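Local coordinates for freshwater cyanophage protein (Microcystis phage Mic1, PDB 6L2W) that is of unknown function, is probably a structural protein of a freshwater cyanophage, and adopts a fold described as novel, at residues B[2-7]-B[43-48]; B[7-12]-B[82-87]; B[62-67]-B[104-109]. One frame throughout, in Å; residues are numbered along the deposited sequence.

Interaction 1. Residues B[2-7]-B[43-48]; sequences MFVRLS and GWLELT
Val4 pairs with Leu45 and Phe3 with Glu46 where the short strand 45-46 lies antiparallel against the first half of strand 2-12, on the side away from strand 83-89. Leu47 N gives a bond of 2.7 Å to Met2 O, and Leu45 N one of 2.9 Å to Val4 O; the return bond from Val4 N to Leu45 O is weak, bent to 132°. Beyond the paired residues one water joins Leu6 N to Gly43 O and another Met2 N to Leu47 O.

On one face Arg5 lies over the Trp44 indole. Its chain leaves the backbone extended (chi1 -176°) and bends at chi3: CB sits 3.7 Å from the centroid of the six-membered ring as a CH-pi contact, and the guanidinium lies over the CE2-CZ2-NE1 side, planes 17° apart. Phe42 O binds Arg5 NH1 and Asp40 O binds Trp44 NE1, both at the same end of the stack. Phe3 CB packs 3.6 Å from Trp44 CE3. On the other face Val4 CG2 meets Leu47 CD1 at 4.0 Å, and Leu45 and Leu47 reach helix 51-61. This is a short antiparallel strand pairing of two residue pairs, with an arginine-tryptophan stack on one face and an aliphatic core on the other.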
loop_
_atom_site.group_PDB
_atom_site.type_symbol
_atom_site.label_atom_id
_atom_site.label_comp_id
_atom_site.label_asym_id
_atom_site.label_seq_id
_atom_site.Cartn_x
_atom_site.Cartn_y
_atom_site.Cartn_z
ATOM N N MET B 2 -0.227 -2.321 -19.784
ATOM C CA MET B 2 -0.186 -1.653 -18.496
ATOM C C MET B 2 -1.495 -1.914 -17.772
ATOM O O MET B 2 -2.550 -2.049 -18.394
ATOM C CB MET B 2 0.037 -0.149 -18.637
ATOM C CG MET B 2 1.479 0.199 -18.557
ATOM S SD MET B 2 1.614 1.910 -18.823
ATOM C CE MET B 2 3.255 2.034 -19.530
ATOM N N PHE B 3 -1.394 -1.980 -16.453
ATOM C CA PHE B 3 -2.569 -2.251 -15.622
ATOM C C PHE B 3 -2.579 -1.360 -14.384
ATOM O O PHE B 3 -1.588 -0.771 -13.944
ATOM C CB PHE B 3 -2.612 -3.693 -15.105
ATOM C CG PHE B 3 -2.437 -4.762 -16.149
ATOM C CD1 PHE B 3 -3.534 -5.442 -16.654
ATOM C CD2 PHE B 3 -1.174 -5.108 -16.598
ATOM C CE1 PHE B 3 -3.371 -6.438 -17.604
ATOM C CE2 PHE B 3 -1.014 -6.101 -17.551
ATOM C CZ PHE B 3 -2.110 -6.764 -18.052
ATOM N N VAL B 4 -3.725 -1.459 -13.772
ATOM C CA VAL B 4 -4.202 -0.573 -12.810
ATOM C C VAL B 4 -5.077 -1.396 -11.853
ATOM O O VAL B 4 -5.871 -2.256 -12.311
ATOM C CB VAL B 4 -4.953 0.545 -13.554
ATOM C CG1 VAL B 4 -6.395 0.689 -13.117
ATOM C CG2 VAL B 4 -4.176 1.845 -13.486
ATOM N N ARG B 5 -4.884 -1.183 -10.546
ATOM C CA ARG B 5 -5.689 -1.847 -9.531
ATOM C C ARG B 5 -6.032 -0.849 -8.415
ATOM O O ARG B 5 -5.216 -0.033 -7.977
ATOM C CB ARG B 5 -4.932 -3.056 -8.963
ATOM C CG ARG B 5 -5.737 -3.862 -7.959
ATOM C CD ARG B 5 -5.137 -5.223 -7.676
ATOM N NE ARG B 5 -3.906 -5.128 -6.923
ATOM C CZ ARG B 5 -3.291 -6.151 -6.343
ATOM N NH1 ARG B 5 -3.804 -7.372 -6.399
ATOM N NH2 ARG B 5 -2.170 -5.936 -5.677
ATOM N N LEU B 6 -7.232 -0.993 -7.910
ATOM C CA LEU B 6 -7.738 -0.122 -6.918
ATOM C C LEU B 6 -7.924 -0.934 -5.642
ATOM O O LEU B 6 -8.686 -1.879 -5.653
ATOM C CB LEU B 6 -9.075 0.431 -7.415
ATOM C CG LEU B 6 -9.838 1.269 -6.398
ATOM C CD1 LEU B 6 -8.988 2.444 -5.943
ATOM C CD2 LEU B 6 -11.171 1.749 -6.966
ATOM N N SER B 7 -7.265 -0.542 -4.559
ATOM C CA SER B 7 -7.389 -1.275 -3.318
ATOM C C SER B 7 -8.106 -0.440 -2.248
ATOM O O SER B 7 -8.116 0.804 -2.290
ATOM C CB SER B 7 -6.046 -1.743 -2.820
ATOM O OG SER B 7 -5.335 -2.423 -3.840
ATOM N N GLY B 43 -7.712 -8.652 -9.739
ATOM C CA GLY B 43 -8.422 -7.384 -9.783
ATOM C C GLY B 43 -7.766 -6.343 -10.679
ATOM O O GLY B 43 -8.184 -5.196 -10.691
ATOM N N TRP B 44 -6.720 -6.707 -11.394
ATOM C CA TRP B 44 -6.087 -5.776 -12.321
ATOM C C TRP B 44 -7.005 -5.535 -13.519
ATOM O O TRP B 44 -7.787 -6.418 -13.913
ATOM C CB TRP B 44 -4.731 -6.316 -12.770
ATOM C CG TRP B 44 -3.747 -6.412 -11.648
ATOM C CD1 TRP B 44 -3.518 -7.496 -10.850
ATOM C CD2 TRP B 44 -2.888 -5.366 -11.156
ATOM N NE1 TRP B 44 -2.552 -7.213 -9.921
ATOM C CE2 TRP B 44 -2.130 -5.918 -10.099
ATOM C CE3 TRP B 44 -2.644 -4.042 -11.533
ATOM C CZ2 TRP B 44 -1.183 -5.170 -9.392
ATOM C CZ3 TRP B 44 -1.684 -3.315 -10.857
ATOM C CH2 TRP B 44 -0.974 -3.871 -9.792
ATOM N N LEU B 45 -6.897 -4.329 -14.054
ATOM C CA LEU B 45 -7.604 -3.905 -15.252
ATOM C C LEU B 45 -6.570 -3.422 -16.261
ATOM O O LEU B 45 -5.688 -2.650 -15.885
ATOM C CB LEU B 45 -8.570 -2.769 -14.903
ATOM C CG LEU B 45 -9.193 -2.035 -16.094
ATOM C CD1 LEU B 45 -10.218 -2.912 -16.809
ATOM C CD2 LEU B 45 -9.826 -0.723 -15.646
ATOM N N GLU B 46 -6.703 -3.875 -17.514
ATOM C CA GLU B 46 -5.841 -3.433 -18.614
ATOM C C GLU B 46 -6.085 -1.943 -18.822
ATOM O O GLU B 46 -7.220 -1.530 -18.926
ATOM C CB GLU B 46 -6.152 -4.203 -19.903
ATOM C CG GLU B 46 -5.656 -3.510 -21.176
ATOM C CD GLU B 46 -5.767 -4.274 -22.495
ATOM O OE1 GLU B 46 -6.158 -5.476 -22.487
ATOM O OE2 GLU B 46 -5.449 -3.659 -23.545
ATOM N N LEU B 47 -5.035 -1.149 -18.867
ATOM C CA LEU B 47 -5.241 0.281 -18.974
ATOM C C LEU B 47 -5.117 0.666 -20.443
ATOM O O LEU B 47 -4.084 0.409 -21.052
ATOM C CB LEU B 47 -4.214 1.026 -18.121
ATOM C CG LEU B 47 -4.400 2.542 -18.057
ATOM C CD1 LEU B 47 -5.512 2.909 -17.096
ATOM C CD2 LEU B 47 -3.106 3.222 -17.657
ATOM N N THR B 48 -6.168 1.285 -20.966
ATOM C CA THR B 48 -6.247 1.633 -22.386
ATOM C C THR B 48 -6.366 3.146 -22.534
ATOM O O THR B 48 -6.615 3.864 -21.567
ATOM C CB THR B 48 -7.421 0.934 -23.086
ATOM O OG1 THR B 48 -8.670 1.283 -22.477
ATOM C CG2 THR B 48 -7.265 -0.569 -23.062
HETATM O O HOH W 1 -1.712 -1.113 -21.526
HETATM O O HOH W 2 -9.188 -2.931 -9.181
#

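Interaction 2. Residues B[7-12]-B[82-87]; sequences SYHSFD and SYHLEL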
loop_
_atom_site.group_PDB
_atom_site.type_symbol
_atom_site.label_atom_id
_atom_site.label_comp_id
_atom_site.label_asym_id
_atom_site.label_seq_id
_atom_site.Cartn_x
_atom_site.Cartn_y
_atom_site.Cartn_z
ATOM N N SER B 7 -7.265 -0.542 -4.559
ATOM C CA SER B 7 -7.389 -1.275 -3.318
ATOM C C SER B 7 -8.106 -0.440 -2.248
ATOM O O SER B 7 -8.116 0.804 -2.290
ATOM C CB SER B 7 -6.046 -1.743 -2.820
ATOM O OG SER B 7 -5.335 -2.423 -3.840
ATOM N N TYR B 8 -8.670 -1.158 -1.272
ATOM C CA TYR B 8 -9.220 -0.531 -0.110
ATOM C C TYR B 8 -8.569 -1.151 1.133
ATOM O O TYR B 8 -8.097 -2.287 1.113
ATOM C CB TYR B 8 -10.748 -0.599 -0.126
ATOM C CG TYR B 8 -11.357 -1.944 0.189
ATOM C CD1 TYR B 8 -11.732 -2.278 1.480
ATOM C CD2 TYR B 8 -11.613 -2.864 -0.812
ATOM C CE1 TYR B 8 -12.323 -3.495 1.763
ATOM C CE2 TYR B 8 -12.209 -4.084 -0.552
ATOM C CZ TYR B 8 -12.564 -4.398 0.741
ATOM O OH TYR B 8 -13.117 -5.609 0.996
ATOM N N HIS B 9 -8.529 -0.375 2.211
ATOM C CA HIS B 9 -7.924 -0.839 3.449
ATOM C C HIS B 9 -8.278 0.126 4.566
ATOM O O HIS B 9 -8.199 1.327 4.408
ATOM C CB HIS B 9 -6.405 -0.937 3.326
ATOM C CG HIS B 9 -5.845 0.089 2.402
ATOM N ND1 HIS B 9 -6.075 1.434 2.582
ATOM C CD2 HIS B 9 -5.087 -0.026 1.290
ATOM C CE1 HIS B 9 -5.510 2.109 1.590
ATOM N NE2 HIS B 9 -4.886 1.241 0.799
ATOM N N SER B 10 -8.687 -0.430 5.677
ATOM C CA SER B 10 -8.976 0.365 6.844
ATOM C C SER B 10 -8.874 -0.532 8.070
ATOM O O SER B 10 -8.784 -1.776 7.955
ATOM C CB SER B 10 -10.340 1.008 6.760
ATOM O OG SER B 10 -11.331 -0.004 6.690
ATOM N N PHE B 11 -8.900 0.116 9.220
ATOM C CA PHE B 11 -8.795 -0.598 10.448
ATOM C C PHE B 11 -9.980 -0.221 11.333
ATOM O O PHE B 11 -10.226 0.962 11.558
ATOM C CB PHE B 11 -7.462 -0.308 11.138
ATOM C CG PHE B 11 -7.180 -1.267 12.261
ATOM C CD1 PHE B 11 -6.631 -2.509 12.005
ATOM C CD2 PHE B 11 -7.527 -0.951 13.565
ATOM C CE1 PHE B 11 -6.406 -3.409 13.034
ATOM C CE2 PHE B 11 -7.294 -1.850 14.594
ATOM C CZ PHE B 11 -6.727 -3.077 14.329
ATOM N N ASP B 12 -10.699 -1.230 11.824
ATOM C CA ASP B 12 -11.801 -0.975 12.738
ATOM C C ASP B 12 -11.312 -1.243 14.175
ATOM O O ASP B 12 -11.155 -2.365 14.568
ATOM C CB ASP B 12 -13.044 -1.789 12.362
ATOM C CG ASP B 12 -14.267 -1.435 13.197
ATOM O OD1 ASP B 12 -14.086 -1.148 14.394
ATOM O OD2 ASP B 12 -15.393 -1.445 12.649
ATOM N N SER B 82 -8.338 5.452 2.873
ATOM C CA SER B 82 -9.132 4.224 2.763
ATOM C C SER B 82 -8.860 3.439 1.462
ATOM O O SER B 82 -9.145 2.240 1.403
ATOM C CB SER B 82 -10.578 4.573 2.830
ATOM O OG SER B 82 -10.912 5.105 4.092
ATOM N N TYR B 83 -8.392 4.106 0.401
ATOM C CA TYR B 83 -8.238 3.492 -0.925
ATOM C C TYR B 83 -6.882 3.873 -1.504
ATOM O O TYR B 83 -6.344 4.910 -1.208
ATOM C CB TYR B 83 -9.313 3.940 -1.930
ATOM C CG TYR B 83 -10.705 3.961 -1.373
ATOM C CD1 TYR B 83 -11.428 2.793 -1.238
ATOM C CD2 TYR B 83 -11.266 5.130 -0.910
ATOM C CE1 TYR B 83 -12.684 2.781 -0.670
ATOM C CE2 TYR B 83 -12.525 5.142 -0.333
ATOM C CZ TYR B 83 -13.222 3.960 -0.193
ATOM O OH TYR B 83 -14.444 3.938 0.404
ATOM N N HIS B 84 -6.371 3.063 -2.396
ATOM C CA HIS B 84 -5.326 3.576 -3.242
ATOM C C HIS B 84 -5.357 2.876 -4.592
ATOM O O HIS B 84 -5.930 1.792 -4.732
ATOM C CB HIS B 84 -3.964 3.481 -2.549
ATOM C CG HIS B 84 -3.315 2.150 -2.654
ATOM N ND1 HIS B 84 -3.681 1.112 -1.851
ATOM C CD2 HIS B 84 -2.311 1.700 -3.443
ATOM C CE1 HIS B 84 -2.908 0.065 -2.122
ATOM N NE2 HIS B 84 -2.064 0.396 -3.104
ATOM N N LEU B 85 -4.755 3.553 -5.566
ATOM C CA LEU B 85 -4.607 3.042 -6.914
ATOM C C LEU B 85 -3.139 2.676 -7.163
ATOM O O LEU B 85 -2.217 3.311 -6.652
ATOM C CB LEU B 85 -5.078 4.119 -7.897
ATOM C CG LEU B 85 -5.023 3.721 -9.367
ATOM C CD1 LEU B 85 -6.172 2.776 -9.702
ATOM C CD2 LEU B 85 -5.054 4.947 -10.257
ATOM N N GLU B 86 -2.933 1.682 -8.007
ATOM C CA GLU B 86 -1.598 1.204 -8.305
ATOM C C GLU B 86 -1.470 1.008 -9.809
ATOM O O GLU B 86 -2.313 0.406 -10.413
ATOM C CB GLU B 86 -1.328 -0.128 -7.594
ATOM C CG GLU B 86 0.096 -0.662 -7.773
ATOM C CD GLU B 86 0.384 -1.999 -7.080
ATOM O OE1 GLU B 86 -0.480 -2.474 -6.278
ATOM O OE2 GLU B 86 1.448 -2.590 -7.375
ATOM N N LEU B 87 -0.420 1.522 -10.397
ATOM C CA LEU B 87 -0.192 1.265 -11.814
ATOM C C LEU B 87 0.965 0.264 -11.941
ATOM O O LEU B 87 1.951 0.435 -11.225
ATOM C CB LEU B 87 0.148 2.598 -12.484
ATOM C CG LEU B 87 0.786 2.510 -13.859
ATOM C CD1 LEU B 87 -0.256 2.251 -14.928
ATOM C CD2 LEU B 87 1.541 3.780 -14.160
HETATM O O HOH W 3 -4.133 -0.786 -5.522
#
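His9 and His84 meet rim to rim, their planes only 18° apart, and NE2 of His9 lies 2.9 Å from ND1 of His84 in a hydrogen bond near the plane of both rings. Either nitrogen could be the donor. His84 CG sits between its backbone N and carbonyl carbon (chi1 83°), which stands the imidazole above the strand, while the His9 ring reaches along the sheet to meet it. Ser7 CB packs obliquely against the His84 ring, 3.7 Å from CE1, and Ser7 OG holds a water that also donates to His84 O.

Tyr8 and Tyr83 form a pair on the opposite face, where Tyr8 CB lies 3.6 Å from Tyr83 CD1, oblique to the ring. The Tyr8 ring then leads away toward strands 17-23 and 30-32.

Underneath, Ser7 and His84 exchange backbone bonds, that from Ser7 N to His84 O (2.7 Å) being almost straight at 170°, and His9 N binds Ser82 O at 2.8 Å. Tyr77 of the same chain stacks on His84, and Tyr77 of the second subunit meets His9 and packs on His84. The pattern is that of antiparallel strands in the middle of a sheet, with a histidine pair built into the dimer interface.

Interaction 3. Residues B[62-67]-B[104-109]; sequences LGIEAN and LKLKEL
Leu106 of helix 96-115 packs against Ile64 and Ala66 in a loop-on-helix contact, just after a Schellman motif at Gly63 has ended helix 51-61. The loop runs on from there toward strand 75-77 and crosses the flank of the long helix on the way.

Leu106 carries the packing. Its CG is anti to the carbonyl carbon, beside the backbone N (chi1 -74°), and chi2 near 169° spreads the two methyls along the loop. CD2 comes to 3.7 Å from Ile64 O, and CD1 lies against the Glu65-Ala66 peptide, 4.0 Å from Ala66 N. Its CB is closer to the same nitrogen, at 3.8 Å. The side chain therefore lies alongside the extended backbone, touching main-chain atoms more closely than side chains. Where side chains do meet, Ile64 CG2 is 4.3 Å from Leu106 CD1, while the rest of Ile64 leads away to Leu6 and Cys59. Trp76 of strand 75-77 touches both Ile64 and Leu106, and the leucine is buried.

Ala66 points its methyl at the helix, where CB meets both Leu106 CB and Lys107 CB. The lysine chain then turns off, its terminal amine well beyond the loop. The CB of Glu65 points away from 104-109; its side chain touches Glu110 further along the helix and Phe11 of the second subunit.

Asn67 OD1 bonds directly to Asn103 ND2, but at Leu106 O the link runs through water. One molecule donates to both Ile64 O and Leu106 O; a second accepts from Ala66 N at 2.8 Å and donates only weakly to Leu106 O, at 3.4 Å.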
loop_
_atom_site.group_PDB
_atom_site.type_symbol
_atom_site.label_atom_id
_atom_site.label_comp_id
_atom_site.label_asym_id
_atom_site.label_seq_id
_atom_site.Cartn_x
_atom_site.Cartn_y
_atom_site.Cartn_z
ATOM N N LEU B 62 -13.572 8.746 -5.224
ATOM C CA LEU B 62 -13.199 8.183 -3.949
ATOM C C LEU B 62 -12.236 9.109 -3.189
ATOM O O LEU B 62 -11.892 8.800 -2.048
ATOM C CB LEU B 62 -12.589 6.802 -4.202
ATOM C CG LEU B 62 -13.557 5.763 -4.754
ATOM C CD1 LEU B 62 -12.825 4.463 -5.032
ATOM C CD2 LEU B 62 -14.721 5.512 -3.807
ATOM N N GLY B 63 -11.792 10.222 -3.790
ATOM C CA GLY B 63 -10.888 11.160 -3.095
ATOM C C GLY B 63 -9.417 10.832 -3.332
ATOM O O GLY B 63 -8.546 11.248 -2.590
ATOM N N ILE B 64 -9.133 10.122 -4.400
ATOM C CA ILE B 64 -7.770 9.812 -4.743
ATOM C C ILE B 64 -7.194 11.003 -5.513
ATOM O O ILE B 64 -7.810 11.517 -6.443
ATOM C CB ILE B 64 -7.700 8.497 -5.536
ATOM C CG1 ILE B 64 -7.968 7.303 -4.617
ATOM C CG2 ILE B 64 -6.375 8.363 -6.269
ATOM C CD1 ILE B 64 -8.225 6.000 -5.353
ATOM N N GLU B 65 -6.002 11.400 -5.111
ATOM C CA GLU B 65 -5.416 12.627 -5.562
ATOM C C GLU B 65 -4.038 12.350 -6.180
ATOM O O GLU B 65 -3.374 11.361 -5.880
ATOM C CB GLU B 65 -5.252 13.597 -4.390
ATOM C CG GLU B 65 -6.544 14.196 -3.846
ATOM C CD GLU B 65 -6.337 14.960 -2.542
ATOM O OE1 GLU B 65 -5.444 15.829 -2.499
ATOM O OE2 GLU B 65 -7.033 14.660 -1.555
ATOM N N ALA B 66 -3.626 13.265 -7.036
ATOM C CA ALA B 66 -2.334 13.251 -7.640
ATOM C C ALA B 66 -1.268 13.008 -6.561
ATOM O O ALA B 66 -1.450 13.412 -5.424
ATOM C CB ALA B 66 -2.151 14.568 -8.354
ATOM N N ASN B 67 -0.164 12.347 -6.917
ATOM C CA ASN B 67 0.764 11.835 -5.924
ATOM C C ASN B 67 2.002 12.736 -5.784
ATOM O O ASN B 67 2.800 12.485 -4.903
ATOM C CB ASN B 67 1.150 10.368 -6.173
ATOM C CG ASN B 67 1.917 10.091 -7.448
ATOM O OD1 ASN B 67 2.541 10.970 -8.042
ATOM N ND2 ASN B 67 1.898 8.837 -7.860
ATOM N N LEU B 104 -1.832 14.544 -13.949
ATOM C CA LEU B 104 -2.450 15.720 -14.573
ATOM C C LEU B 104 -3.978 15.581 -14.472
ATOM O O LEU B 104 -4.666 16.477 -14.013
ATOM C CB LEU B 104 -1.976 15.860 -16.030
ATOM C CG LEU B 104 -2.732 16.876 -16.898
ATOM C CD1 LEU B 104 -2.660 18.264 -16.294
ATOM C CD2 LEU B 104 -2.206 16.901 -18.336
ATOM N N LYS B 105 -4.494 14.433 -14.856
ATOM C CA LYS B 105 -5.927 14.216 -14.874
ATOM C C LYS B 105 -6.497 14.284 -13.449
ATOM O O LYS B 105 -7.482 14.995 -13.204
ATOM C CB LYS B 105 -6.238 12.887 -15.556
ATOM C CG LYS B 105 -7.720 12.564 -15.647
ATOM C CD LYS B 105 -8.453 13.359 -16.700
ATOM C CE LYS B 105 -9.951 13.229 -16.549
ATOM N NZ LYS B 105 -10.674 13.888 -17.659
ATOM N N LEU B 106 -5.874 13.598 -12.495
ATOM C CA LEU B 106 -6.402 13.599 -11.124
ATOM C C LEU B 106 -6.385 15.022 -10.579
ATOM O O LEU B 106 -7.277 15.428 -9.839
ATOM C CB LEU B 106 -5.566 12.691 -10.227
ATOM C CG LEU B 106 -5.766 11.192 -10.435
ATOM C CD1 LEU B 106 -4.696 10.427 -9.674
ATOM C CD2 LEU B 106 -7.154 10.742 -9.995
ATOM N N LYS B 107 -5.359 15.766 -10.946
ATOM C CA LYS B 107 -5.244 17.108 -10.438
ATOM C C LYS B 107 -6.286 18.011 -11.102
ATOM O O LYS B 107 -6.788 18.909 -10.448
ATOM C CB LYS B 107 -3.842 17.676 -10.657
ATOM C CG LYS B 107 -3.549 18.904 -9.817
ATOM C CD LYS B 107 -3.811 18.687 -8.337
ATOM C CE LYS B 107 -3.318 19.816 -7.457
ATOM N NZ LYS B 107 -4.017 21.088 -7.757
ATOM N N GLU B 108 -6.580 17.772 -12.379
ATOM C CA GLU B 108 -7.666 18.480 -13.077
ATOM C C GLU B 108 -8.994 18.174 -12.379
ATOM O O GLU B 108 -9.832 19.056 -12.151
ATOM C CB GLU B 108 -7.803 18.042 -14.544
ATOM C CG GLU B 108 -6.678 18.511 -15.450
ATOM C CD GLU B 108 -6.743 18.004 -16.888
ATOM O OE1 GLU B 108 -7.085 16.802 -17.115
ATOM O OE2 GLU B 108 -6.439 18.814 -17.790
ATOM N N LEU B 109 -9.198 16.905 -12.077
ATOM C CA LEU B 109 -10.460 16.495 -11.496
ATOM C C LEU B 109 -10.606 17.121 -10.110
ATOM O O LEU B 109 -11.698 17.550 -9.768
ATOM C CB LEU B 109 -10.536 14.972 -11.450
ATOM C CG LEU B 109 -10.725 14.321 -12.814
ATOM C CD1 LEU B 109 -10.461 12.823 -12.717
ATOM C CD2 LEU B 109 -12.124 14.612 -13.376
HETATM O O HOH W 4 -8.302 13.914 -7.859
HETATM O O HOH W 5 -5.194 15.557 -7.194
#

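How the interactions relate
Strand 2-12 joins interactions 1 and 2: Ser7 belongs to both, and their centres are 14 Å apart. Strand 45-46 pairs on one edge and strand 83-89 on the other, where Arg5 O lies 2.9 Å from Glu86 N in a probable hydrogen bond. Interaction 3 lies off the sheet, its centre about 16 Å from that of interaction 1 and 15 Å from that of interaction 2. Leu6 bridges the gap, with CD1 3.7 Å from Ile64 CD1, and Tyr83 CB adds a looser contact to Ile64 CD1. Interactions 2 and 3 both touch the second subunit, whereas no other chain of the assembly touches interaction 1.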